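Local coordinates for protein iota-carrageenase (PDB 1H80) that hydrolyses the 1,4-beta linkages within iota-carrageenan, the sulfated galactan of red algal cell walls, inverting the anomeric configuration, at residues 10-15 against 75-80; 22-27 against 39-44; 86-91 against 97-102. All blocks are in the same frame, centred on the assembly; numbering follows the deposited sequence. Where two conformers were deposited one is given.

Contact 1 (10-15 against 75-80)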
loop_
_atom_site.group_PDB
_atom_site.type_symbol
_atom_site.label_atom_id
_atom_site.label_comp_id
_atom_site.label_asym_id
_atom_site.label_seq_id
_atom_site.Cartn_x
_atom_site.Cartn_y
_atom_site.Cartn_z
ATOM N N ASP A 10 -22.137 -4.319 -0.032
ATOM C CA ASP A 10 -21.624 -5.459 -0.781
ATOM C C ASP A 10 -20.298 -5.882 -0.153
ATOM O O ASP A 10 -19.819 -6.996 -0.377
ATOM C CB ASP A 10 -21.363 -5.094 -2.244
ATOM C CG ASP A 10 -22.632 -4.841 -3.030
ATOM O OD1 ASP A 10 -23.682 -5.416 -2.677
ATOM O OD2 ASP A 10 -22.567 -4.079 -4.023
ATOM N N PHE A 11 -19.716 -4.989 0.643
ATOM C CA PHE A 11 -18.424 -5.248 1.265
ATOM C C PHE A 11 -18.482 -5.382 2.775
ATOM O O PHE A 11 -17.906 -6.300 3.352
ATOM C CB PHE A 11 -17.454 -4.115 0.927
ATOM C CG PHE A 11 -17.296 -3.873 -0.540
ATOM C CD1 PHE A 11 -16.412 -4.638 -1.292
ATOM C CD2 PHE A 11 -18.042 -2.887 -1.174
ATOM C CE1 PHE A 11 -16.270 -4.426 -2.658
ATOM C CE2 PHE A 11 -17.910 -2.666 -2.544
ATOM C CZ PHE A 11 -17.021 -3.437 -3.288
ATOM N N TYR A 12 -19.178 -4.452 3.412
ATOM C CA TYR A 12 -19.264 -4.439 4.863
ATOM C C TYR A 12 -20.690 -4.269 5.355
ATOM O O TYR A 12 -21.434 -3.433 4.847
ATOM C CB TYR A 12 -18.408 -3.296 5.405
ATOM C CG TYR A 12 -18.506 -3.113 6.899
ATOM C CD1 TYR A 12 -17.972 -4.056 7.770
ATOM C CD2 TYR A 12 -19.162 -2.007 7.441
ATOM C CE1 TYR A 12 -18.089 -3.910 9.147
ATOM C CE2 TYR A 12 -19.282 -1.850 8.816
ATOM C CZ TYR A 12 -18.745 -2.805 9.663
ATOM O OH TYR A 12 -18.866 -2.661 11.023
ATOM N N VAL A 13 -21.055 -5.068 6.349
ATOM C CA VAL A 13 -22.381 -5.001 6.946
ATOM C C VAL A 13 -22.192 -4.678 8.419
ATOM O O VAL A 13 -21.623 -5.470 9.175
ATOM C CB VAL A 13 -23.129 -6.336 6.806
ATOM C CG1 VAL A 13 -24.482 -6.252 7.512
ATOM C CG2 VAL A 13 -23.319 -6.660 5.336
ATOM N N ALA A 14 -22.659 -3.501 8.815
ATOM C CA ALA A 14 -22.535 -3.056 10.193
ATOM C C ALA A 14 -23.492 -3.792 11.118
ATOM O O ALA A 14 -24.516 -4.318 10.683
ATOM C CB ALA A 14 -22.799 -1.558 10.272
ATOM N N PRO A 15 -23.160 -3.853 12.413
ATOM C CA PRO A 15 -24.048 -4.536 13.352
ATOM C C PRO A 15 -25.297 -3.684 13.548
ATOM O O PRO A 15 -25.233 -2.457 13.467
ATOM C CB PRO A 15 -23.202 -4.639 14.620
ATOM C CG PRO A 15 -22.300 -3.455 14.535
ATOM C CD PRO A 15 -21.917 -3.414 13.073
ATOM N N ASN A 75 -16.506 -8.974 16.490
ATOM C CA ASN A 75 -17.588 -8.148 16.986
ATOM C C ASN A 75 -17.168 -6.972 17.847
ATOM O O ASN A 75 -17.902 -6.545 18.735
ATOM C CB ASN A 75 -18.590 -9.034 17.725
ATOM C CG ASN A 75 -19.151 -10.120 16.829
ATOM O OD1 ASN A 75 -19.700 -9.834 15.761
ATOM N ND2 ASN A 75 -19.012 -11.370 17.251
ATOM N N VAL A 76 -15.981 -6.450 17.568
ATOM C CA VAL A 76 -15.464 -5.295 18.280
ATOM C C VAL A 76 -15.467 -4.141 17.293
ATOM O O VAL A 76 -14.947 -4.254 16.184
ATOM C CB VAL A 76 -14.032 -5.534 18.791
ATOM C CG1 VAL A 76 -13.490 -4.267 19.423
ATOM C CG2 VAL A 76 -14.037 -6.664 19.812
ATOM N N HIS A 77 -16.071 -3.035 17.701
ATOM C CA HIS A 77 -16.171 -1.866 16.850
ATOM C C HIS A 77 -15.606 -0.680 17.589
ATOM O O HIS A 77 -16.196 -0.175 18.541
ATOM C CB HIS A 77 -17.636 -1.678 16.469
ATOM C CG HIS A 77 -18.182 -2.844 15.712
ATOM N ND1 HIS A 77 -18.029 -2.979 14.350
ATOM C CD2 HIS A 77 -18.747 -3.997 16.142
ATOM C CE1 HIS A 77 -18.471 -4.166 13.974
ATOM N NE2 HIS A 77 -18.910 -4.803 15.042
ATOM N N ILE A 78 -14.428 -0.263 17.145
ATOM C CA ILE A 78 -13.721 0.838 17.766
ATOM C C ILE A 78 -13.990 2.165 17.086
ATOM O O ILE A 78 -13.930 2.279 15.862
ATOM C CB ILE A 78 -12.205 0.552 17.769
ATOM C CG1 ILE A 78 -11.934 -0.716 18.586
ATOM C CG2 ILE A 78 -11.440 1.742 18.337
ATOM C CD1 ILE A 78 -10.500 -1.199 18.515
ATOM N N ARG A 79 -14.316 3.165 17.898
ATOM C CA ARG A 79 -14.565 4.507 17.402
ATOM C C ARG A 79 -13.578 5.397 18.126
ATOM O O ARG A 79 -13.411 5.306 19.343
ATOM C CB ARG A 79 -16.011 4.927 17.673
ATOM C CG ARG A 79 -17.010 4.148 16.817
ATOM C CD ARG A 79 -16.757 4.388 15.326
ATOM N NE ARG A 79 -17.639 3.605 14.461
ATOM C CZ ARG A 79 -17.443 2.334 14.111
ATOM N NH1 ARG A 79 -16.380 1.656 14.540
ATOM N NH2 ARG A 79 -18.325 1.737 13.322
ATOM N N VAL A 80 -12.919 6.257 17.367
ATOM C CA VAL A 80 -11.892 7.123 17.924
ATOM C C VAL A 80 -12.243 8.596 17.832
ATOM O O VAL A 80 -12.574 9.093 16.760
ATOM C CB VAL A 80 -10.563 6.874 17.185
ATOM C CG1 VAL A 80 -9.433 7.600 17.882
ATOM C CG2 VAL A 80 -10.288 5.377 17.100
#
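Tyr12 and Pro15, both in the irregular N-terminal chain, meet the ring of His77 on strand 76-80, one of the early strands of the parallel beta-helix that makes up this pectate lyase-like fold. The N-terminal segment runs along the outside of the helix before entering its first strand. Following it, Tyr12 comes first: its ring is carried away from its own backbone N (chi1 175°), which sends the hydroxyl across to the rim of the imidazole. There Tyr12 OH lies near the plane of the His77 ring, 3.3 Å from His77 CE1. On its way the phenol also touches Ser112 of strand 111-115. The backbone at Val13 is fastened by its N to Asn142 OD1, and Ala14 N then comes to rest over one face of the Tyr12 ring, toward its rim, so the chain curls over the phenol before it reaches Pro15. Pro15 approaches His77 over a ring face in a CH-pi contact, with its CG 3.9 Å from the centroid of the imidazole and only 18° off the ring normal. Pro15 CD is close as well, 3.6 Å from His77 CE1. Outside the two segments, His77 ND1 is hydrogen-bonded to Ser112 OG. With an alanine here, Pro15 would probably lose the flat surface it rests on and Ser112 OG one of its partners. Ser112 OG also bonds Arg79 NH1, and that same nitrogen donates to Ile78 O at 2.9 Å from above the carbonyl plane, 66° out of it.

Contact 2 (22-27 against 39-44). With NA (sodium ion), chain I.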
loop_
_atom_site.group_PDB
_atom_site.type_symbol
_atom_site.label_atom_id
_atom_site.label_comp_id
_atom_site.label_asym_id
_atom_site.label_seq_id
_atom_site.Cartn_x
_atom_site.Cartn_y
_atom_site.Cartn_z
ATOM N N TYR A 22 -18.331 0.664 25.652
ATOM C CA TYR A 22 -17.333 0.966 26.675
ATOM C C TYR A 22 -16.437 2.122 26.266
ATOM O O TYR A 22 -16.329 2.452 25.087
ATOM C CB TYR A 22 -16.432 -0.242 26.945
ATOM C CG TYR A 22 -17.099 -1.446 27.559
ATOM C CD1 TYR A 22 -18.064 -1.308 28.558
ATOM C CD2 TYR A 22 -16.714 -2.733 27.188
ATOM C CE1 TYR A 22 -18.625 -2.431 29.174
ATOM C CE2 TYR A 22 -17.263 -3.855 27.797
ATOM C CZ TYR A 22 -18.215 -3.698 28.786
ATOM O OH TYR A 22 -18.744 -4.813 29.396
ATOM N N ASP A 23 -15.791 2.728 27.257
ATOM C CA ASP A 23 -14.864 3.829 27.037
ATOM C C ASP A 23 -13.507 3.301 27.503
ATOM O O ASP A 23 -13.385 2.774 28.607
ATOM C CB ASP A 23 -15.289 5.051 27.855
ATOM C CG ASP A 23 -14.364 6.238 27.663
ATOM O OD1 ASP A 23 -13.196 6.166 28.101
ATOM O OD2 ASP A 23 -14.808 7.249 27.072
ATOM N N LEU A 24 -12.494 3.425 26.654
ATOM C CA LEU A 24 -11.166 2.916 26.972
ATOM C C LEU A 24 -10.591 3.455 28.273
ATOM O O LEU A 24 -9.965 2.717 29.039
ATOM C CB LEU A 24 -10.198 3.230 25.830
ATOM C CG LEU A 24 -8.777 2.712 26.060
ATOM C CD1 LEU A 24 -8.785 1.192 26.148
ATOM C CD2 LEU A 24 -7.888 3.179 24.924
ATOM N N VAL A 25 -10.799 4.740 28.520
ATOM C CA VAL A 25 -10.272 5.361 29.726
ATOM C C VAL A 25 -11.123 5.100 30.962
ATOM O O VAL A 25 -10.628 4.613 31.979
ATOM C CB VAL A 25 -10.123 6.884 29.537
ATOM C CG1 VAL A 25 -9.717 7.538 30.853
ATOM C CG2 VAL A 25 -9.080 7.171 28.467
ATOM N N ASP A 26 -12.413 5.378 30.877
ATOM C CA ASP A 26 -13.337 5.282 32.015
ATOM C C ASP A 26 -13.544 3.814 32.399
ATOM O O ASP A 26 -13.674 3.524 33.621
ATOM C CB ASP A 26 -14.686 5.901 31.646
ATOM N N ASP A 27 -13.657 2.903 31.465
ATOM C CA ASP A 27 -13.937 1.512 31.776
ATOM C C ASP A 27 -12.727 0.598 31.871
ATOM O O ASP A 27 -12.786 -0.430 32.544
ATOM C CB ASP A 27 -14.923 0.948 30.751
ATOM C CG ASP A 27 -16.278 1.627 30.817
ATOM O OD1 ASP A 27 -16.843 1.695 31.928
ATOM O OD2 ASP A 27 -16.783 2.089 29.771
ATOM N N SER A 39 -1.405 -0.388 25.828
ATOM C CA SER A 39 -1.752 -1.628 25.144
ATOM C C SER A 39 -2.603 -2.604 25.946
ATOM O O SER A 39 -3.579 -3.147 25.430
ATOM C CB SER A 39 -0.480 -2.338 24.675
ATOM O OG SER A 39 0.243 -1.529 23.765
ATOM N N ASN A 40 -2.233 -2.846 27.200
ATOM C CA ASN A 40 -2.992 -3.782 28.012
ATOM C C ASN A 40 -4.426 -3.311 28.215
ATOM O O ASN A 40 -5.355 -4.112 28.155
ATOM C CB ASN A 40 -2.313 -3.997 29.369
ATOM C CG ASN A 40 -3.087 -4.950 30.260
ATOM O OD1 ASN A 40 -3.713 -4.535 31.236
ATOM N ND2 ASN A 40 -3.062 -6.233 29.919
ATOM N N ALA A 41 -4.601 -2.014 28.444
ATOM C CA ALA A 41 -5.937 -1.458 28.644
ATOM C C ALA A 41 -6.779 -1.732 27.406
ATOM O O ALA A 41 -7.914 -2.201 27.503
ATOM C CB ALA A 41 -5.849 0.040 28.897
ATOM N N LEU A 42 -6.216 -1.442 26.238
ATOM C CA LEU A 42 -6.936 -1.663 24.992
ATOM C C LEU A 42 -7.205 -3.143 24.758
ATOM O O LEU A 42 -8.298 -3.517 24.335
ATOM C CB LEU A 42 -6.159 -1.075 23.809
ATOM C CG LEU A 42 -6.791 -1.283 22.427
ATOM C CD1 LEU A 42 -8.231 -0.775 22.419
ATOM C CD2 LEU A 42 -5.963 -0.555 21.384
ATOM N N GLN A 43 -6.225 -3.996 25.044
ATOM C CA GLN A 43 -6.433 -5.418 24.832
ATOM C C GLN A 43 -7.525 -5.954 25.754
ATOM O O GLN A 43 -8.341 -6.772 25.340
ATOM C CB GLN A 43 -5.139 -6.200 25.049
ATOM C CG GLN A 43 -5.233 -7.636 24.562
ATOM C CD GLN A 43 -5.425 -7.718 23.063
ATOM O OE1 GLN A 43 -4.549 -7.315 22.296
ATOM N NE2 GLN A 43 -6.573 -8.236 22.637
ATOM N N ARG A 44 -7.540 -5.495 27.004
ATOM C CA ARG A 44 -8.572 -5.935 27.936
ATOM C C ARG A 44 -9.947 -5.487 27.448
ATOM O O ARG A 44 -10.922 -6.226 27.565
ATOM C CB ARG A 44 -8.317 -5.381 29.339
ATOM C CG ARG A 44 -7.207 -6.113 30.080
ATOM C CD ARG A 44 -7.093 -5.676 31.534
ATOM N NE ARG A 44 -6.512 -4.347 31.682
ATOM C CZ ARG A 44 -7.188 -3.269 32.062
ATOM N NH1 ARG A 44 -8.484 -3.352 32.338
ATOM N NH2 ARG A 44 -6.564 -2.104 32.168
HETATM NA NA NA I . -18.621 3.191 30.842
HETATM O O HOH W 1 -19.300 1.790 32.727
HETATM O O HOH W 2 -17.434 4.762 32.869
HETATM O O HOH W 3 -19.728 1.529 29.716
HETATM O O HOH W 4 -18.971 3.750 28.042
#
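Leu24 reaches into helix 39-50 with a single methyl, CD1, which settles by van der Waals contact against the backbone and CB atoms of Ala41 and Leu42. The tightest approach is to the main chain, with Leu24 CD1 3.6 Å from Leu42 CA; the two CB atoms, Ala41 CB and Leu42 CB, each stand 4.2 Å from Leu24 CD1. The methyl gets there because Leu24 CG is turned directly away from the backbone N (chi1 -179°). Leu24 begins a short, weakly bonded helical turn that polar bonds hold. Asp23 is its N-cap: Asp23 OD1 takes Asp26 N at 3.0 Å, from above the carboxylate plane, and Val25 N in a weak bond. Asp27 OD2 in turn accepts Asp23 N at 2.8 Å through its anti lone pair. Both carboxylate oxygens of Asp27 also coordinate a sodium ion, OD2 at 2.4 Å and OD1 at 2.6 Å, with four waters completing the shell. The helical turn 24-28 thus sits beside the first turns of helix 39-50 at one end of the beta-helix, Leu24 also resting on Ile60 of strand 56-60, and both Leu24 and Leu42 on Phe67 of strand 64-71.

Contact 3 (86-91 against 97-102)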
loop_
_atom_site.group_PDB
_atom_site.type_symbol
_atom_site.label_atom_id
_atom_site.label_comp_id
_atom_site.label_asym_id
_atom_site.label_seq_id
_atom_site.Cartn_x
_atom_site.Cartn_y
_atom_site.Cartn_z
ATOM N N ILE A 86 -2.466 8.604 18.331
ATOM C CA ILE A 86 -2.011 7.266 18.662
ATOM C C ILE A 86 -0.567 7.125 18.214
ATOM O O ILE A 86 -0.228 7.411 17.066
ATOM C CB ILE A 86 -2.878 6.190 17.970
ATOM C CG1 ILE A 86 -4.257 6.143 18.631
ATOM C CG2 ILE A 86 -2.201 4.832 18.060
ATOM C CD1 ILE A 86 -5.250 5.229 17.930
ATOM N N LYS A 87 0.281 6.697 19.139
ATOM C CA LYS A 87 1.699 6.513 18.854
ATOM C C LYS A 87 2.097 5.084 19.180
ATOM O O LYS A 87 1.493 4.440 20.032
ATOM C CB LYS A 87 2.539 7.474 19.700
ATOM C CG LYS A 87 2.269 8.943 19.444
ATOM C CD LYS A 87 3.159 9.806 20.321
ATOM C CE LYS A 87 3.021 11.273 19.978
ATOM N NZ LYS A 87 4.000 12.092 20.743
ATOM N N PRO A 88 3.126 4.562 18.499
ATOM C CA PRO A 88 3.560 3.191 18.770
ATOM C C PRO A 88 4.394 3.101 20.043
ATOM O O PRO A 88 5.314 3.895 20.253
ATOM C CB PRO A 88 4.365 2.836 17.527
ATOM C CG PRO A 88 4.983 4.147 17.154
ATOM C CD PRO A 88 3.836 5.124 17.335
ATOM N N THR A 89 4.058 2.140 20.894
ATOM C CA THR A 89 4.800 1.944 22.130
ATOM C C THR A 89 6.172 1.428 21.741
ATOM O O THR A 89 6.294 0.594 20.846
ATOM C CB THR A 89 4.124 0.904 23.025
ATOM O OG1 THR A 89 2.775 1.307 23.283
ATOM C CG2 THR A 89 4.870 0.774 24.347
ATOM N N TRP A 90 7.206 1.926 22.410
ATOM C CA TRP A 90 8.563 1.498 22.110
ATOM C C TRP A 90 8.820 0.044 22.483
ATOM O O TRP A 90 8.493 -0.399 23.583
ATOM C CB TRP A 90 9.570 2.394 22.835
ATOM C CG TRP A 90 10.983 1.893 22.742
ATOM C CD1 TRP A 90 11.795 1.537 23.781
ATOM C CD2 TRP A 90 11.747 1.686 21.546
ATOM N NE1 TRP A 90 13.015 1.117 23.307
ATOM C CE2 TRP A 90 13.013 1.196 21.938
ATOM C CE3 TRP A 90 11.483 1.857 20.180
ATOM C CZ2 TRP A 90 14.018 0.884 21.016
ATOM C CZ3 TRP A 90 12.484 1.546 19.259
ATOM C CH2 TRP A 90 13.735 1.062 19.685
ATOM N N ASN A 91 9.403 -0.693 21.543
ATOM C CA ASN A 91 9.759 -2.091 21.748
ATOM C C ASN A 91 11.100 -2.259 21.045
ATOM O O ASN A 91 11.182 -2.153 19.821
ATOM C CB ASN A 91 8.726 -3.026 21.117
ATOM C CG ASN A 91 8.938 -4.477 21.512
ATOM O OD1 ASN A 91 10.068 -4.967 21.530
ATOM N ND2 ASN A 91 7.851 -5.173 21.826
ATOM N N HIS A 97 7.059 -4.592 13.804
ATOM C CA HIS A 97 5.941 -4.287 14.677
ATOM C C HIS A 97 4.749 -3.660 13.986
ATOM O O HIS A 97 4.874 -3.031 12.937
ATOM C CB HIS A 97 6.415 -3.352 15.785
ATOM C CG HIS A 97 7.539 -3.908 16.601
ATOM N ND1 HIS A 97 8.586 -3.134 17.046
ATOM C CD2 HIS A 97 7.772 -5.159 17.064
ATOM C CE1 HIS A 97 9.419 -3.881 17.747
ATOM N NE2 HIS A 97 8.947 -5.116 17.773
ATOM N N ARG A 98 3.582 -3.846 14.590
ATOM C CA ARG A 98 2.345 -3.282 14.075
ATOM C C ARG A 98 1.572 -2.768 15.276
ATOM O O ARG A 98 1.662 -3.336 16.363
ATOM C CB ARG A 98 1.506 -4.343 13.355
ATOM C CG ARG A 98 2.250 -5.141 12.299
ATOM C CD ARG A 98 2.773 -6.441 12.882
ATOM N NE ARG A 98 3.547 -7.207 11.911
ATOM C CZ ARG A 98 3.977 -8.447 12.113
ATOM N NH1 ARG A 98 3.706 -9.067 13.253
ATOM N NH2 ARG A 98 4.683 -9.066 11.176
ATOM N N LEU A 99 0.823 -1.689 15.092
ATOM C CA LEU A 99 0.037 -1.150 16.185
ATOM C C LEU A 99 -1.110 -2.124 16.411
ATOM O O LEU A 99 -1.389 -2.529 17.542
ATOM C CB LEU A 99 -0.534 0.224 15.829
ATOM C CG LEU A 99 0.402 1.431 15.773
ATOM C CD1 LEU A 99 -0.395 2.645 15.329
ATOM C CD2 LEU A 99 1.023 1.679 17.131
ATOM N N PHE A 100 -1.748 -2.526 15.313
ATOM C CA PHE A 100 -2.899 -3.415 15.373
ATOM C C PHE A 100 -2.808 -4.604 14.430
ATOM O O PHE A 100 -2.437 -4.458 13.267
ATOM C CB PHE A 100 -4.163 -2.630 15.014
ATOM C CG PHE A 100 -4.243 -1.281 15.665
ATOM C CD1 PHE A 100 -4.338 -1.166 17.044
ATOM C CD2 PHE A 100 -4.214 -0.122 14.893
ATOM C CE1 PHE A 100 -4.402 0.085 17.653
ATOM C CE2 PHE A 100 -4.278 1.134 15.490
ATOM C CZ PHE A 100 -4.371 1.237 16.874
ATOM N N GLU A 101 -3.160 -5.778 14.935
ATOM C CA GLU A 101 -3.163 -6.978 14.113
ATOM C C GLU A 101 -4.599 -7.477 14.102
ATOM O O GLU A 101 -5.250 -7.538 15.145
ATOM C CB GLU A 101 -2.213 -8.027 14.688
ATOM C CG GLU A 101 -0.769 -7.541 14.721
ATOM C CD GLU A 101 0.226 -8.643 15.024
ATOM O OE1 GLU A 101 0.055 -9.342 16.043
ATOM O OE2 GLU A 101 1.185 -8.803 14.239
ATOM N N VAL A 102 -5.100 -7.811 12.919
ATOM C CA VAL A 102 -6.476 -8.266 12.787
ATOM C C VAL A 102 -6.552 -9.581 12.031
ATOM O O VAL A 102 -6.476 -9.608 10.803
ATOM C CB VAL A 102 -7.328 -7.219 12.037
ATOM C CG1 VAL A 102 -8.808 -7.536 12.193
ATOM C CG2 VAL A 102 -7.007 -5.825 12.555
#
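Pro88 and Leu99 bring the two backbones closest, their CA atoms 6.2 Å apart, where strand 85-88 gives way to a loop and where the second segment turns a corner. The touching parts run roughly opposite ways, their end-to-end directions 144° apart. The corner falls at Leu99, whose side chain points inward, and the strand parts before and after it belong to different faces of the beta-helix. Its two methyls divide the work: Leu99 CD1 meets Ile86 CG2 at 3.9 Å, the two side chains crossing at a slant, while Leu99 CD2 lies against the proline ring, 3.6 Å from Pro88 CB. With CG set opposite the carbonyl carbon (chi1 -73°), the Leu99 fork is aimed at both neighbours together. Ile86 also sends CD1 to the edge of the Phe100 ring, near its plane and 4.2 Å from Phe100 CZ; one face of that ring is occupied by Leu99 CB. Further along, Asn91 meets His97 nearly at right angles, with the amide and imidazole planes 37° apart. Asn91 CB lies 3.5 Å from His97 CE1, and Asn91 O stands near the ring plane, 3.2 Å from the same carbon. Both ring nitrogens are engaged by carboxylates, ND1 by Asp129 and NE2 by Asp93, which would fix the rotation of the ring; Asp93 N also bonds Asn91 OD1. The contact therefore has an oily half in the core and a polar half at the loop, where two carboxylates on one imidazole would probably favour its protonated form and sharpen the pull of CE1 on Asn91 O.

From the N terminus, the chain first runs outside the beta-helix, and contact 1 closes a long loop when strand 76-80 comes back to residues 10-15. Contact 2 is nested inside that loop, joining the short helix 24-28 to helix 39-50 at the end of the coil. Contact 3 opens only after contact 1 has closed, and is a short return from strand 85-88 to strand 97-102. Contacts 2 and 3 touch: Leu42 CD2 packs 4.1 Å from Phe100 CE1, and Ser39 and Thr89 hydroxyls both bond Asp37 OD1. Together they tie the N-terminal segment and the helix 39-50 to the first strands of the beta-helix.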